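Local coordinates for protein endoglycosidase (Bacteroides thetaiotaomicron, PDB 6Q64) that probably hydrolyses glycosidic bonds of complex N-glycans, as a family 18 glycoside hydrolase of a gut bacterium, at residues Trp276-Ile281 with Ser323-Gly328; Asp249-Gln254 with Pro271-Trp276; Asn89-Leu94 with Lys115-Phe120. The protein carries 1 engineered substitution. One frame throughout, in Å; residues are numbered along the deposited sequence.

Contact 1 (Trp276-Ile281 with Ser323-Gly328); sequences WERKTI and SGKRIG
Glu277 and Ser323 meet through a very short hydrogen bond, Ser323 OG giving its proton to Glu277 OE2 at 2.5 Å. The same hydroxyl accepts from the backbone, with Lys325 N 3.2 Å from Ser323 OG, which makes an ST turn of Ser323-Lys325 and fixes where the oxygen sits. Lys325 crosses the Glu277 chain at about a right angle, CB against CB at 3.9 Å; its ammonium stays beyond salt-bridge range of the carboxylate, so any pull between the two charges is probably modest.

Farther along, the Arg278 chain, bent at chi2 and chi3 (-60° and -52°), curls back over the loop until NH2 reaches Arg326 O, 3.2 Å away. The N-H points almost straight at that oxygen (178°), which lies in the guanidinium plane, yet NH2 stands well above the plane of the carbonyl. NH1 of the same group binds His70 O.

These residues belong to the TIM barrel of the family: the short helix 276-279 runs straight into strand 280-285, while 323-328 is the loop leading into the neighbouring parallel strand 329-333. Gly328 N gives a weak bond to Thr280 O at 3.1 Å, and Gly328 CA lies 3.2 Å from Arg278 O in a CH...O contact, an approach that leaves no room for a side chain at the glycine. Ile327 CD1 packs across Thr280 CG2 at 3.8 Å, with Ile268 of helix 261-268 covering both side chains. Behind the carboxylate, Glu277 CG rests over the centre of the Trp276 ring.

Contact 2 (Asp249-Gln254 with Pro271-Trp276); sequences DHYIYQ and PNLDDW
Tyr251 and Trp276 bring the two backbones closest, 7.4 Å between their CA atoms, so that strand 251-254 and the loop 271-276 are bridged by side chains. Tyr251 points at the loop and carries most of the contact. Its hydroxyl donates to Asp274 O at 2.7 Å, arriving in the carbonyl plane on a lone pair, with a C=O...O angle of 136°. Asp274 O also lies at the ring edge, near the ring plane, as does Trp276 CA, which is 3.8 Å from Tyr251 CE2.

One face of the same ring is taken by Leu273. Its CD1 sits 4.2 Å from the Tyr251 ring centroid and 24° off the normal, a CH-pi contact displaced toward the rim, while Leu273 CB touches Tyr251 CE2 at 3.8 Å. The two side chains slide past each other in opposite directions. With CG anti to its carbonyl carbon (chi1 -61°) and an extended chi2, Leu273 sends CD1 on to Tyr253, whose OH it meets at 3.4 Å from the opposing direction. The leucine thus touches both tyrosines that the strand turns outward from the barrel.

The strand is one of the parallel staves of the TIM barrel, and the loop is part of the return from helix 261-268 to helix 276-279 and the next strand, within a beta-alpha-beta crossover. Pro237 also packs on both tyrosines, and Ser245 OG bonds to Asp274 N.

The Tyr251 hydroxyl stands in a small polar cluster at the end of an otherwise apolar ring. Lys279 NZ can donate to it, while Ser245 O, a second carbonyl, must share or compete with Asp274 O for its one proton. The ammonium is likely to polarise the phenol oxygen and so strengthen its donation to the loop carbonyl.

Contact 3 (Asn89-Leu94 with Lys115-Phe120); sequences NYLKML and KADLKF
Asp117 and the backbone of Leu91 and Lys92 make the polar core: Leu91 N gives to Asp117 OD2 at 2.6 Å, and Lys92 N to Asp117 OD1 at 2.9 Å. Both amides come to the syn sides of the carboxylate, slightly out of its plane, so a single carboxylate grips two successive N-H groups. CG of Asp117 stands opposite its own backbone N (chi1 -172°), which carries the group from the helix to the turn. OD2 also accepts from Trp80 NE1. Shortened to an alanine, this residue would probably leave both amides and the Trp80 indole without their acceptor and the 89-94 turn free to shift.

Helix 112-123 follows strand 100-102 of the TIM barrel, and residues 89-94 belong to the long connection from strand 72-76 into that strand.

Apolar contacts flank the carboxylate. Leu91 CD1 and Leu118 CD1 lie side by side at 4.0 Å, pointing the same way. Lys92 CB touches Phe120 CD1 at 3.5 Å, the two side chains crossing at about a right angle.

As for charge, Lys92 NZ is held by Ala45 O and Ile43 O, and its cation-pi attraction to the Phe120 ring is long and weak at most.

How the contacts relate
Contacts 1 and 2 are neighbours, their centres 8 Å apart: they share Trp276 and meet through adjacent parallel strands, 251-254 and 280-285. Contact 3 lies on the opposite side of the chain's centre, about 28 Å from contact 2 and 29 Å from contact 1 between centres, and touches neither. Contacts 1 and 3 are mostly buried; contact 2 is only partly so. Each joins an irregular loop to a barrel strand or helix, but by different chemistry. Contact 1 mixes a carboxylate-hydroxyl bond with a guanidinium on a backbone carbonyl, contact 2 pairs tyrosine-leucine packing with a phenol-to-carbonyl hydrogen bond, and contact 3 centres on one helix carboxylate receiving loop amides.

Contact 1 (Trp276-Ile281 with Ser323-Gly328)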
loop_
_atom_site.group_PDB
_atom_site.type_symbol
_atom_site.label_atom_id
_atom_site.label_comp_id
_atom_site.label_asym_id
_atom_site.label_seq_id
_atom_site.Cartn_x
_atom_site.Cartn_y
_atom_site.Cartn_z
ATOM N N TRP A 276 11.211 11.956 0.519
ATOM C CA TRP A 276 10.243 11.505 -0.493
ATOM C C TRP A 276 10.746 10.348 -1.372
ATOM O O TRP A 276 9.937 9.496 -1.707
ATOM C CB TRP A 276 9.811 12.709 -1.292
ATOM C CG TRP A 276 10.876 13.306 -2.133
ATOM C CD1 TRP A 276 11.720 14.318 -1.800
ATOM C CD2 TRP A 276 11.146 12.980 -3.493
ATOM N NE1 TRP A 276 12.514 14.632 -2.861
ATOM C CE2 TRP A 276 12.197 13.829 -3.909
ATOM C CE3 TRP A 276 10.641 12.022 -4.373
ATOM C CZ2 TRP A 276 12.728 13.777 -5.192
ATOM C CZ3 TRP A 276 11.148 11.976 -5.651
ATOM C CH2 TRP A 276 12.182 12.837 -6.048
ATOM N N GLU A 277 12.010 10.311 -1.752
ATOM C CA GLU A 277 12.582 9.229 -2.595
ATOM C C GLU A 277 12.396 7.879 -1.928
ATOM O O GLU A 277 11.827 6.998 -2.582
ATOM C CB GLU A 277 14.076 9.374 -2.820
ATOM C CG GLU A 277 14.417 10.606 -3.637
ATOM C CD GLU A 277 15.093 11.720 -2.858
ATOM O OE1 GLU A 277 14.597 12.032 -1.760
ATOM O OE2 GLU A 277 16.105 12.256 -3.369
ATOM N N ARG A 278 12.842 7.713 -0.689
ATOM C CA ARG A 278 12.843 6.375 -0.032
ATOM C C ARG A 278 11.444 6.002 0.481
ATOM O O ARG A 278 11.194 4.809 0.704
ATOM C CB ARG A 278 13.949 6.312 1.020
ATOM C CG ARG A 278 15.344 6.269 0.393
ATOM C CD ARG A 278 15.610 5.078 -0.531
ATOM N NE ARG A 278 15.257 3.880 0.227
ATOM C CZ ARG A 278 14.647 2.799 -0.240
ATOM N NH1 ARG A 278 14.372 1.810 0.590
ATOM N NH2 ARG A 278 14.304 2.687 -1.509
ATOM N N LYS A 279 10.516 6.940 0.601
ATOM C CA LYS A 279 9.159 6.599 1.079
ATOM C C LYS A 279 8.152 6.588 -0.081
ATOM O O LYS A 279 6.948 6.338 0.159
ATOM C CB LYS A 279 8.718 7.591 2.143
ATOM C CG LYS A 279 9.604 7.654 3.368
ATOM C CD LYS A 279 9.258 8.835 4.273
ATOM C CE LYS A 279 7.825 8.880 4.734
ATOM N NZ LYS A 279 7.657 9.921 5.774
ATOM N N THR A 280 8.584 6.888 -1.296
ATOM C CA THR A 280 7.638 6.942 -2.427
ATOM C C THR A 280 7.523 5.541 -3.048
ATOM O O THR A 280 8.550 4.849 -3.261
ATOM C CB THR A 280 8.026 8.035 -3.419
ATOM O OG1 THR A 280 7.905 9.310 -2.783
ATOM C CG2 THR A 280 7.120 7.997 -4.621
ATOM N N ILE A 281 6.295 5.126 -3.314
ATOM C CA ILE A 281 5.981 3.865 -4.037
ATOM C C ILE A 281 5.267 4.255 -5.326
ATOM O O ILE A 281 4.321 5.054 -5.249
ATOM C CB ILE A 281 5.169 2.908 -3.140
ATOM C CG1 ILE A 281 6.088 2.164 -2.172
ATOM C CG2 ILE A 281 4.395 1.914 -3.966
ATOM C CD1 ILE A 281 5.414 1.728 -0.908
ATOM N N SER A 323 18.549 12.935 -7.199
ATOM C CA SER A 323 19.437 12.875 -6.010
ATOM C C SER A 323 20.391 11.691 -6.085
ATOM O O SER A 323 21.350 11.733 -5.387
ATOM C CB SER A 323 18.651 12.805 -4.756
ATOM O OG SER A 323 18.186 11.499 -4.524
ATOM N N GLY A 324 20.072 10.644 -6.843
ATOM C CA GLY A 324 20.853 9.397 -6.924
ATOM C C GLY A 324 20.215 8.279 -6.102
ATOM O O GLY A 324 20.666 7.143 -6.160
ATOM N N LYS A 325 19.215 8.595 -5.315
ATOM C CA LYS A 325 18.562 7.598 -4.447
ATOM C C LYS A 325 17.568 6.777 -5.255
ATOM O O LYS A 325 17.054 7.244 -6.297
ATOM C CB LYS A 325 17.809 8.287 -3.317
ATOM C CG LYS A 325 18.700 8.613 -2.142
ATOM C CD LYS A 325 18.024 9.484 -1.143
ATOM C CE LYS A 325 18.966 9.956 -0.066
ATOM N NZ LYS A 325 18.361 11.092 0.657
ATOM N N ARG A 326 17.301 5.586 -4.744
ATOM C CA ARG A 326 16.476 4.579 -5.433
ATOM C C ARG A 326 15.080 4.765 -4.856
ATOM O O ARG A 326 14.956 5.006 -3.621
ATOM C CB ARG A 326 17.115 3.191 -5.277
ATOM C CG ARG A 326 16.219 2.010 -5.619
ATOM C CD ARG A 326 15.739 2.018 -7.060
ATOM N NE ARG A 326 16.796 2.100 -8.054
ATOM C CZ ARG A 326 17.666 1.131 -8.350
ATOM N NH1 ARG A 326 17.637 -0.050 -7.754
ATOM N NH2 ARG A 326 18.554 1.336 -9.297
ATOM N N ILE A 327 14.089 4.728 -5.735
ATOM C CA ILE A 327 12.656 4.772 -5.355
ATOM C C ILE A 327 12.494 3.815 -4.198
ATOM O O ILE A 327 13.250 2.887 -4.137
ATOM C CB ILE A 327 11.767 4.376 -6.537
ATOM C CG1 ILE A 327 10.316 4.770 -6.300
ATOM C CG2 ILE A 327 11.899 2.889 -6.829
ATOM C CD1 ILE A 327 10.056 6.240 -6.271
ATOM N N GLY A 328 11.508 4.040 -3.362
ATOM C CA GLY A 328 11.292 3.276 -2.132
ATOM C C GLY A 328 10.616 1.954 -2.407
ATOM O O GLY A 328 10.781 1.054 -1.567
#

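Contact 2 (Asp249-Gln254 with Pro271-Trp276)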
loop_
_atom_site.group_PDB
_atom_site.type_symbol
_atom_site.label_atom_id
_atom_site.label_comp_id
_atom_site.label_asym_id
_atom_site.label_seq_id
_atom_site.Cartn_x
_atom_site.Cartn_y
_atom_site.Cartn_z
ATOM N N ASP A 249 3.907 6.838 6.411
ATOM C CA ASP A 249 5.082 5.960 6.253
ATOM C C ASP A 249 5.423 5.842 4.765
ATOM O O ASP A 249 6.627 5.616 4.466
ATOM C CB ASP A 249 4.820 4.643 6.979
ATOM C CG ASP A 249 4.613 4.823 8.472
ATOM O OD1 ASP A 249 5.533 5.357 9.118
ATOM O OD2 ASP A 249 3.525 4.453 8.968
ATOM N N HIS A 250 4.456 5.983 3.852
ATOM C CA HIS A 250 4.746 5.926 2.387
ATOM C C HIS A 250 3.792 6.818 1.605
ATOM O O HIS A 250 2.612 6.941 1.989
ATOM C CB HIS A 250 4.592 4.526 1.770
ATOM C CG HIS A 250 5.679 3.588 2.143
ATOM N ND1 HIS A 250 5.552 2.731 3.200
ATOM C CD2 HIS A 250 6.924 3.414 1.657
ATOM C CE1 HIS A 250 6.679 2.048 3.355
ATOM N NE2 HIS A 250 7.539 2.459 2.428
ATOM N N TYR A 251 4.315 7.370 0.518
ATOM C CA TYR A 251 3.588 8.208 -0.456
ATOM C C TYR A 251 3.379 7.323 -1.679
ATOM O O TYR A 251 4.385 6.945 -2.308
ATOM C CB TYR A 251 4.395 9.480 -0.742
ATOM C CG TYR A 251 5.085 10.094 0.459
ATOM C CD1 TYR A 251 4.414 10.291 1.647
ATOM C CD2 TYR A 251 6.407 10.470 0.424
ATOM C CE1 TYR A 251 5.045 10.809 2.765
ATOM C CE2 TYR A 251 7.052 10.991 1.532
ATOM C CZ TYR A 251 6.368 11.181 2.707
ATOM O OH TYR A 251 6.968 11.715 3.809
ATOM N N ILE A 252 2.142 6.945 -1.977
ATOM C CA ILE A 252 1.885 5.897 -3.009
ATOM C C ILE A 252 1.180 6.554 -4.174
ATOM O O ILE A 252 0.073 7.124 -3.968
ATOM C CB ILE A 252 1.062 4.711 -2.462
ATOM C CG1 ILE A 252 1.628 4.198 -1.135
ATOM C CG2 ILE A 252 0.972 3.619 -3.504
ATOM C CD1 ILE A 252 0.958 2.944 -0.639
ATOM N N TYR A 253 1.792 6.478 -5.338
ATOM C CA TYR A 253 1.254 7.141 -6.539
ATOM C C TYR A 253 0.796 6.072 -7.529
ATOM O O TYR A 253 1.439 5.041 -7.697
ATOM C CB TYR A 253 2.269 8.106 -7.159
ATOM C CG TYR A 253 2.795 9.206 -6.261
ATOM C CD1 TYR A 253 3.780 8.957 -5.335
ATOM C CD2 TYR A 253 2.365 10.509 -6.378
ATOM C CE1 TYR A 253 4.296 9.964 -4.541
ATOM C CE2 TYR A 253 2.851 11.521 -5.575
ATOM C CZ TYR A 253 3.834 11.256 -4.659
ATOM O OH TYR A 253 4.394 12.236 -3.890
ATOM N N GLN A 254 -0.340 6.366 -8.145
ATOM C CA GLN A 254 -0.883 5.699 -9.329
ATOM C C GLN A 254 -0.160 6.245 -10.553
ATOM O O GLN A 254 -0.734 7.079 -11.217
ATOM C CB GLN A 254 -2.379 5.983 -9.407
ATOM C CG GLN A 254 -3.209 5.130 -8.475
ATOM C CD GLN A 254 -3.476 5.743 -7.129
ATOM O OE1 GLN A 254 -4.392 6.541 -6.954
ATOM N NE2 GLN A 254 -2.733 5.293 -6.140
ATOM N N PRO A 271 9.794 17.805 -2.980
ATOM C CA PRO A 271 10.715 17.993 -1.866
ATOM C C PRO A 271 10.003 18.588 -0.635
ATOM O O PRO A 271 10.556 18.487 0.415
ATOM C CB PRO A 271 11.821 18.843 -2.493
ATOM C CG PRO A 271 11.109 19.622 -3.576
ATOM C CD PRO A 271 10.109 18.651 -4.143
ATOM N N ASN A 272 8.758 19.044 -0.754
ATOM C CA ASN A 272 7.905 19.415 0.415
ATOM C C ASN A 272 7.703 18.210 1.352
ATOM O O ASN A 272 7.250 18.431 2.495
ATOM C CB ASN A 272 6.520 19.973 0.005
ATOM C CG ASN A 272 5.559 19.016 -0.716
ATOM O OD1 ASN A 272 4.627 18.477 -0.113
ATOM N ND2 ASN A 272 5.707 18.868 -2.032
ATOM N N LEU A 273 7.923 16.979 0.866
ATOM C CA LEU A 273 7.597 15.736 1.608
ATOM C C LEU A 273 8.864 15.191 2.238
ATOM O O LEU A 273 9.830 15.032 1.491
ATOM C CB LEU A 273 7.038 14.668 0.669
ATOM C CG LEU A 273 5.753 14.991 -0.074
ATOM C CD1 LEU A 273 5.429 13.854 -1.025
ATOM C CD2 LEU A 273 4.599 15.227 0.888
ATOM N N ASP A 274 8.810 14.854 3.528
ATOM C CA ASP A 274 9.980 14.318 4.254
ATOM C C ASP A 274 10.418 13.083 3.473
ATOM O O ASP A 274 9.556 12.281 3.103
ATOM C CB ASP A 274 9.697 14.077 5.739
ATOM C CG ASP A 274 10.926 13.653 6.539
ATOM O OD1 ASP A 274 11.887 14.431 6.605
ATOM O OD2 ASP A 274 10.921 12.542 7.089
ATOM N N ASP A 275 11.692 13.027 3.116
ATOM C CA ASP A 275 12.358 11.788 2.662
ATOM C C ASP A 275 11.599 11.161 1.495
ATOM O O ASP A 275 11.412 9.948 1.477
ATOM C CB ASP A 275 12.426 10.820 3.831
ATOM C CG ASP A 275 13.343 9.645 3.575
ATOM O OD1 ASP A 275 14.217 9.728 2.631
ATOM O OD2 ASP A 275 13.169 8.665 4.310
ATOM N N TRP A 276 11.211 11.956 0.519
ATOM C CA TRP A 276 10.243 11.505 -0.493
ATOM C C TRP A 276 10.746 10.348 -1.372
ATOM O O TRP A 276 9.937 9.496 -1.707
ATOM C CB TRP A 276 9.811 12.709 -1.292
ATOM C CG TRP A 276 10.876 13.306 -2.133
ATOM C CD1 TRP A 276 11.720 14.318 -1.800
ATOM C CD2 TRP A 276 11.146 12.980 -3.493
ATOM N NE1 TRP A 276 12.514 14.632 -2.861
ATOM C CE2 TRP A 276 12.197 13.829 -3.909
ATOM C CE3 TRP A 276 10.641 12.022 -4.373
ATOM C CZ2 TRP A 276 12.728 13.777 -5.192
ATOM C CZ3 TRP A 276 11.148 11.976 -5.651
ATOM C CH2 TRP A 276 12.182 12.837 -6.048
#

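Contact 3 (Asn89-Leu94 with Lys115-Phe120)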
loop_
_atom_site.group_PDB
_atom_site.type_symbol
_atom_site.label_atom_id
_atom_site.label_comp_id
_atom_site.label_asym_id
_atom_site.label_seq_id
_atom_site.Cartn_x
_atom_site.Cartn_y
_atom_site.Cartn_z
ATOM N N ASN A 89 -5.639 -16.630 -3.890
ATOM C CA ASN A 89 -6.632 -16.067 -2.923
ATOM C C ASN A 89 -5.996 -15.946 -1.517
ATOM O O ASN A 89 -6.717 -15.688 -0.507
ATOM C CB ASN A 89 -7.928 -16.898 -2.914
ATOM C CG ASN A 89 -8.571 -17.064 -4.279
ATOM O OD1 ASN A 89 -8.441 -18.116 -4.892
ATOM N ND2 ASN A 89 -9.311 -16.067 -4.746
ATOM N N TYR A 90 -4.680 -16.108 -1.450
ATOM C CA TYR A 90 -3.907 -16.250 -0.194
ATOM C C TYR A 90 -2.809 -15.176 -0.080
ATOM O O TYR A 90 -1.894 -15.091 -0.981
ATOM C CB TYR A 90 -3.208 -17.608 -0.209
ATOM C CG TYR A 90 -4.049 -18.777 0.211
ATOM C CD1 TYR A 90 -4.842 -19.453 -0.703
ATOM C CD2 TYR A 90 -3.999 -19.248 1.514
ATOM C CE1 TYR A 90 -5.601 -20.542 -0.317
ATOM C CE2 TYR A 90 -4.741 -20.347 1.910
ATOM C CZ TYR A 90 -5.552 -20.993 0.995
ATOM O OH TYR A 90 -6.293 -22.063 1.423
ATOM N N LEU A 91 -2.811 -14.405 1.008
ATOM C CA LEU A 91 -1.678 -13.477 1.285
ATOM C C LEU A 91 -0.393 -14.295 1.412
ATOM O O LEU A 91 0.646 -13.858 0.847
ATOM C CB LEU A 91 -1.913 -12.705 2.584
ATOM C CG LEU A 91 -3.094 -11.740 2.594
ATOM C CD1 LEU A 91 -3.286 -11.198 4.000
ATOM C CD2 LEU A 91 -2.897 -10.604 1.602
ATOM N N LYS A 92 -0.471 -15.456 2.081
ATOM C CA LYS A 92 0.720 -16.241 2.503
ATOM C C LYS A 92 1.407 -16.883 1.292
ATOM O O LYS A 92 2.566 -17.329 1.408
ATOM C CB LYS A 92 0.357 -17.259 3.589
ATOM C CG LYS A 92 -0.536 -18.429 3.172
ATOM C CD LYS A 92 -0.459 -19.600 4.139
ATOM C CE LYS A 92 -1.538 -20.641 3.892
ATOM N NZ LYS A 92 -1.795 -21.493 5.080
HETATM N N MSE A 93 0.710 -16.885 0.140
HETATM C CA MSE A 93 1.234 -17.492 -1.083
HETATM C C MSE A 93 1.754 -16.438 -2.056
HETATM O O MSE A 93 2.141 -16.754 -3.178
HETATM C CB MSE A 93 0.156 -18.334 -1.794
HETATM C CG MSE A 93 -0.276 -19.619 -1.068
HETATM SE SE MSE A 93 1.214 -20.672 -0.344
HETATM C CE MSE A 93 1.427 -20.546 1.590
ATOM N N LEU A 94 1.743 -15.172 -1.641
ATOM C CA LEU A 94 2.273 -14.111 -2.476
ATOM C C LEU A 94 3.766 -14.325 -2.613
ATOM O O LEU A 94 4.390 -14.899 -1.738
ATOM C CB LEU A 94 2.014 -12.775 -1.793
ATOM C CG LEU A 94 0.589 -12.253 -1.856
ATOM C CD1 LEU A 94 0.413 -11.080 -0.891
ATOM C CD2 LEU A 94 0.271 -11.860 -3.285
ATOM N N LYS A 115 -8.421 -14.918 8.784
ATOM C CA LYS A 115 -7.663 -14.608 10.026
ATOM C C LYS A 115 -6.343 -15.397 10.042
ATOM O O LYS A 115 -5.318 -14.778 10.434
ATOM C CB LYS A 115 -8.537 -14.853 11.254
ATOM C CG LYS A 115 -9.695 -13.869 11.404
ATOM C CD LYS A 115 -10.481 -14.030 12.700
ATOM C CE LYS A 115 -11.974 -13.983 12.485
ATOM N NZ LYS A 115 -12.679 -14.024 13.778
ATOM N N ALA A 116 -6.352 -16.672 9.590
ATOM C CA ALA A 116 -5.221 -17.643 9.679
ATOM C C ALA A 116 -4.142 -17.367 8.624
ATOM O O ALA A 116 -2.949 -17.565 8.942
ATOM C CB ALA A 116 -5.722 -19.054 9.524
ATOM N N ASP A 117 -4.578 -17.048 7.400
ATOM C CA ASP A 117 -3.746 -16.635 6.241
ATOM C C ASP A 117 -2.909 -15.441 6.703
ATOM O O ASP A 117 -1.671 -15.520 6.715
ATOM C CB ASP A 117 -4.632 -16.272 5.037
ATOM C CG ASP A 117 -3.846 -16.017 3.729
ATOM O OD1 ASP A 117 -2.671 -16.442 3.670
ATOM O OD2 ASP A 117 -4.405 -15.373 2.780
ATOM N N LEU A 118 -3.602 -14.395 7.148
ATOM C CA LEU A 118 -3.015 -13.164 7.717
ATOM C C LEU A 118 -2.036 -13.514 8.846
ATOM O O LEU A 118 -0.940 -12.928 8.855
ATOM C CB LEU A 118 -4.157 -12.280 8.219
ATOM C CG LEU A 118 -3.712 -10.964 8.852
ATOM C CD1 LEU A 118 -3.036 -10.093 7.810
ATOM C CD2 LEU A 118 -4.880 -10.234 9.492
ATOM N N LYS A 119 -2.392 -14.410 9.770
ATOM C CA LYS A 119 -1.523 -14.694 10.950
ATOM C C LYS A 119 -0.170 -15.202 10.424
ATOM O O LYS A 119 0.884 -14.783 10.969
ATOM C CB LYS A 119 -2.198 -15.642 11.951
ATOM C CG LYS A 119 -1.335 -16.071 13.144
ATOM C CD LYS A 119 -2.084 -16.337 14.445
ATOM C CE LYS A 119 -2.639 -15.047 15.045
ATOM N NZ LYS A 119 -3.687 -15.292 16.072
ATOM N N PHE A 120 -0.193 -16.029 9.373
ATOM C CA PHE A 120 1.001 -16.703 8.798
ATOM C C PHE A 120 1.824 -15.644 8.057
ATOM O O PHE A 120 3.036 -15.455 8.328
ATOM C CB PHE A 120 0.583 -17.867 7.888
ATOM C CG PHE A 120 1.755 -18.646 7.376
ATOM C CD1 PHE A 120 2.447 -18.226 6.265
ATOM C CD2 PHE A 120 2.232 -19.740 8.064
ATOM C CE1 PHE A 120 3.567 -18.913 5.830
ATOM C CE2 PHE A 120 3.349 -20.432 7.623
ATOM C CZ PHE A 120 4.014 -20.014 6.506
#